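Local coordinates for protein GCN5-related N-acetyltransferase (PDB 3TCV) that probably transfers an acetyl group from acetyl-CoA to an amine, as a GCN5-related N-acetyltransferase that may act on protein N-terminal serine or alanine, at residues 164-169 and 177-182. Residues are numbered along the deposited sequence; the frame is centred on the assembly and turned at random.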
loop_
_atom_site.group_PDB
_atom_site.type_symbol
_atom_site.label_atom_id
_atom_site.label_comp_id
_atom_site.label_asym_id
_atom_site.label_seq_id
_atom_site.Cartn_x
_atom_site.Cartn_y
_atom_site.Cartn_z
ATOM N N TYR B 164 -3.331 2.649 11.970
ATOM C CA TYR B 164 -4.514 1.800 11.755
ATOM C C TYR B 164 -5.250 2.340 10.531
ATOM O O TYR B 164 -5.600 3.523 10.475
ATOM C CB TYR B 164 -5.369 1.882 13.010
ATOM C CG TYR B 164 -6.639 1.071 13.054
ATOM C CD1 TYR B 164 -6.636 -0.296 12.836
ATOM C CD2 TYR B 164 -7.846 1.676 13.367
ATOM C CE1 TYR B 164 -7.815 -1.017 12.934
ATOM C CE2 TYR B 164 -9.027 0.963 13.473
ATOM C CZ TYR B 164 -8.999 -0.393 13.249
ATOM O OH TYR B 164 -10.165 -1.121 13.352
ATOM N N GLU B 165 -5.377 1.503 9.506
ATOM C CA GLU B 165 -5.796 1.976 8.200
ATOM C C GLU B 165 -7.209 1.579 7.823
ATOM O O GLU B 165 -7.694 0.492 8.199
ATOM C CB GLU B 165 -4.865 1.420 7.109
ATOM C CG GLU B 165 -3.410 1.816 7.216
ATOM C CD GLU B 165 -2.494 1.047 6.293
ATOM O OE1 GLU B 165 -1.534 1.676 5.837
ATOM O OE2 GLU B 165 -2.701 -0.187 6.059
ATOM N N TRP B 166 -7.811 2.427 6.992
ATOM C CA TRP B 166 -9.076 2.173 6.293
ATOM C C TRP B 166 -8.866 2.505 4.832
ATOM O O TRP B 166 -8.295 3.530 4.504
ATOM C CB TRP B 166 -10.150 3.068 6.875
ATOM C CG TRP B 166 -11.545 2.897 6.327
ATOM C CD1 TRP B 166 -12.043 3.287 5.091
ATOM C CD2 TRP B 166 -12.706 2.374 7.061
ATOM N NE1 TRP B 166 -13.398 2.997 4.997
ATOM C CE2 TRP B 166 -13.837 2.432 6.145
ATOM C CE3 TRP B 166 -12.894 1.813 8.326
ATOM C CZ2 TRP B 166 -15.110 1.983 6.520
ATOM C CZ3 TRP B 166 -14.171 1.368 8.677
ATOM C CH2 TRP B 166 -15.251 1.457 7.798
ATOM N N GLU B 167 -9.264 1.611 3.931
ATOM C CA GLU B 167 -9.231 1.915 2.492
ATOM C C GLU B 167 -10.533 1.428 1.881
ATOM O O GLU B 167 -11.112 0.397 2.312
ATOM C CB GLU B 167 -8.022 1.282 1.773
ATOM C CG GLU B 167 -7.744 -0.170 2.141
ATOM C CD GLU B 167 -7.055 -0.998 1.069
ATOM O OE1 GLU B 167 -6.395 -2.002 1.464
ATOM O OE2 GLU B 167 -7.187 -0.708 -0.143
ATOM N N CYS B 168 -11.002 2.177 0.914
ATOM C CA CYS B 168 -12.205 1.849 0.178
ATOM C C CYS B 168 -12.150 2.461 -1.222
ATOM O O CYS B 168 -11.300 3.293 -1.523
ATOM C CB CYS B 168 -13.443 2.386 0.932
ATOM S SG CYS B 168 -13.500 4.187 1.137
ATOM N N HIS B 169 -13.043 2.002 -2.091
ATOM C CA HIS B 169 -13.243 2.618 -3.387
ATOM C C HIS B 169 -13.553 4.066 -3.146
ATOM O O HIS B 169 -14.400 4.410 -2.276
ATOM C CB HIS B 169 -14.407 1.900 -4.095
ATOM C CG HIS B 169 -14.422 2.029 -5.602
ATOM N ND1 HIS B 169 -14.482 3.207 -6.226
ATOM C CD2 HIS B 169 -14.448 1.055 -6.600
ATOM C CE1 HIS B 169 -14.513 3.013 -7.561
ATOM N NE2 HIS B 169 -14.498 1.698 -7.787
ATOM N N ARG B 177 -17.588 8.105 4.161
ATOM C CA ARG B 177 -18.250 8.842 5.243
ATOM C C ARG B 177 -18.170 8.047 6.551
ATOM O O ARG B 177 -18.027 8.649 7.620
ATOM C CB ARG B 177 -19.689 9.178 4.837
ATOM C CG ARG B 177 -19.763 10.260 3.758
ATOM C CD ARG B 177 -21.207 10.670 3.479
ATOM N NE ARG B 177 -22.023 9.605 2.893
ATOM C CZ ARG B 177 -22.145 9.369 1.578
ATOM N NH1 ARG B 177 -21.479 10.097 0.684
ATOM N NH2 ARG B 177 -22.920 8.381 1.159
ATOM N N ALA B 178 -18.189 6.719 6.472
ATOM C CA ALA B 178 -18.041 5.868 7.660
ATOM C C ALA B 178 -16.654 6.053 8.270
ATOM O O ALA B 178 -16.524 6.226 9.492
ATOM C CB ALA B 178 -18.272 4.389 7.331
ATOM N N ALA B 179 -15.627 6.044 7.416
ATOM C CA ALA B 179 -14.246 6.234 7.871
ATOM C C ALA B 179 -14.121 7.598 8.562
ATOM O O ALA B 179 -13.546 7.693 9.641
ATOM C CB ALA B 179 -13.264 6.121 6.681
ATOM N N GLU B 180 -14.676 8.639 7.947
ATOM C CA GLU B 180 -14.594 9.989 8.511
ATOM C C GLU B 180 -15.321 10.056 9.868
ATOM O O GLU B 180 -14.799 10.643 10.838
ATOM C CB GLU B 180 -15.196 11.042 7.563
ATOM C CG GLU B 180 -14.473 11.175 6.226
ATOM C CD GLU B 180 -13.143 11.928 6.261
ATOM O OE1 GLU B 180 -12.523 12.143 7.344
ATOM O OE2 GLU B 180 -12.682 12.292 5.158
ATOM N N ARG B 181 -16.504 9.461 9.927
ATOM C CA ARG B 181 -17.298 9.420 11.169
ATOM C C ARG B 181 -16.528 8.695 12.272
ATOM O O ARG B 181 -16.525 9.121 13.432
ATOM C CB ARG B 181 -18.650 8.713 10.935
ATOM C CG ARG B 181 -19.390 8.361 12.235
ATOM C CD ARG B 181 -20.828 7.883 12.026
ATOM N NE ARG B 181 -21.432 7.430 13.291
ATOM C CZ ARG B 181 -21.205 6.265 13.892
ATOM N NH1 ARG B 181 -20.347 5.370 13.393
ATOM N NH2 ARG B 181 -21.801 6.022 15.052
ATOM N N PHE B 182 -15.860 7.602 11.909
ATOM C CA PHE B 182 -15.105 6.793 12.847
ATOM C C PHE B 182 -13.844 7.518 13.349
ATOM O O PHE B 182 -13.188 7.052 14.286
ATOM C CB PHE B 182 -14.721 5.444 12.218
ATOM C CG PHE B 182 -15.829 4.408 12.183
ATOM C CD1 PHE B 182 -16.708 4.236 13.236
ATOM C CD2 PHE B 182 -15.959 3.560 11.084
ATOM C CE1 PHE B 182 -17.680 3.247 13.201
ATOM C CE2 PHE B 182 -16.966 2.583 11.034
ATOM C CZ PHE B 182 -17.832 2.431 12.094
#
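Ala178 makes the first and slightest touch of helix 177-182 on Trp166, its CB lying 4.1 Å from CZ2 on the benzo part of the indole. One residue on, the contact tightens. Ala179 sets its methyl over one face of the five-membered ring: CB is 3.5 Å from the ring centroid and 9° off the normal, a CH-pi contact. The backbones are also nearest here, with 6.8 Å between Ala179 CA and Trp166 CA. A turn after Ala178, Phe182 brings the CD2-CE2 side of its ring to the far end of the indole, with CD2 3.7 Å from Trp166 CZ3. The six-membered ring of Trp166 and the Phe182 ring are inclined at 54°, their centroids 5.7 Å apart, an oblique aromatic contact. With CG anti to the backbone N (chi1 -177°), the indole reaches out from the strand, and its chi2 turns one face to the Ala179 methyl. The segments run nearly antiparallel: helix 173-182 follows strand 163-169 and packs back on a face of the mixed sheet of the GNAT fold. No hydrogen bond links them directly; Trp166 NE1 instead bonds to Ser175 OG, earlier in the same helix. The chemistry is therefore apolar contact at a largely buried strand-helix interface, while the bond to Ser175 OG satisfies the indole N-H and probably helps fix the ring's rotation against the helix.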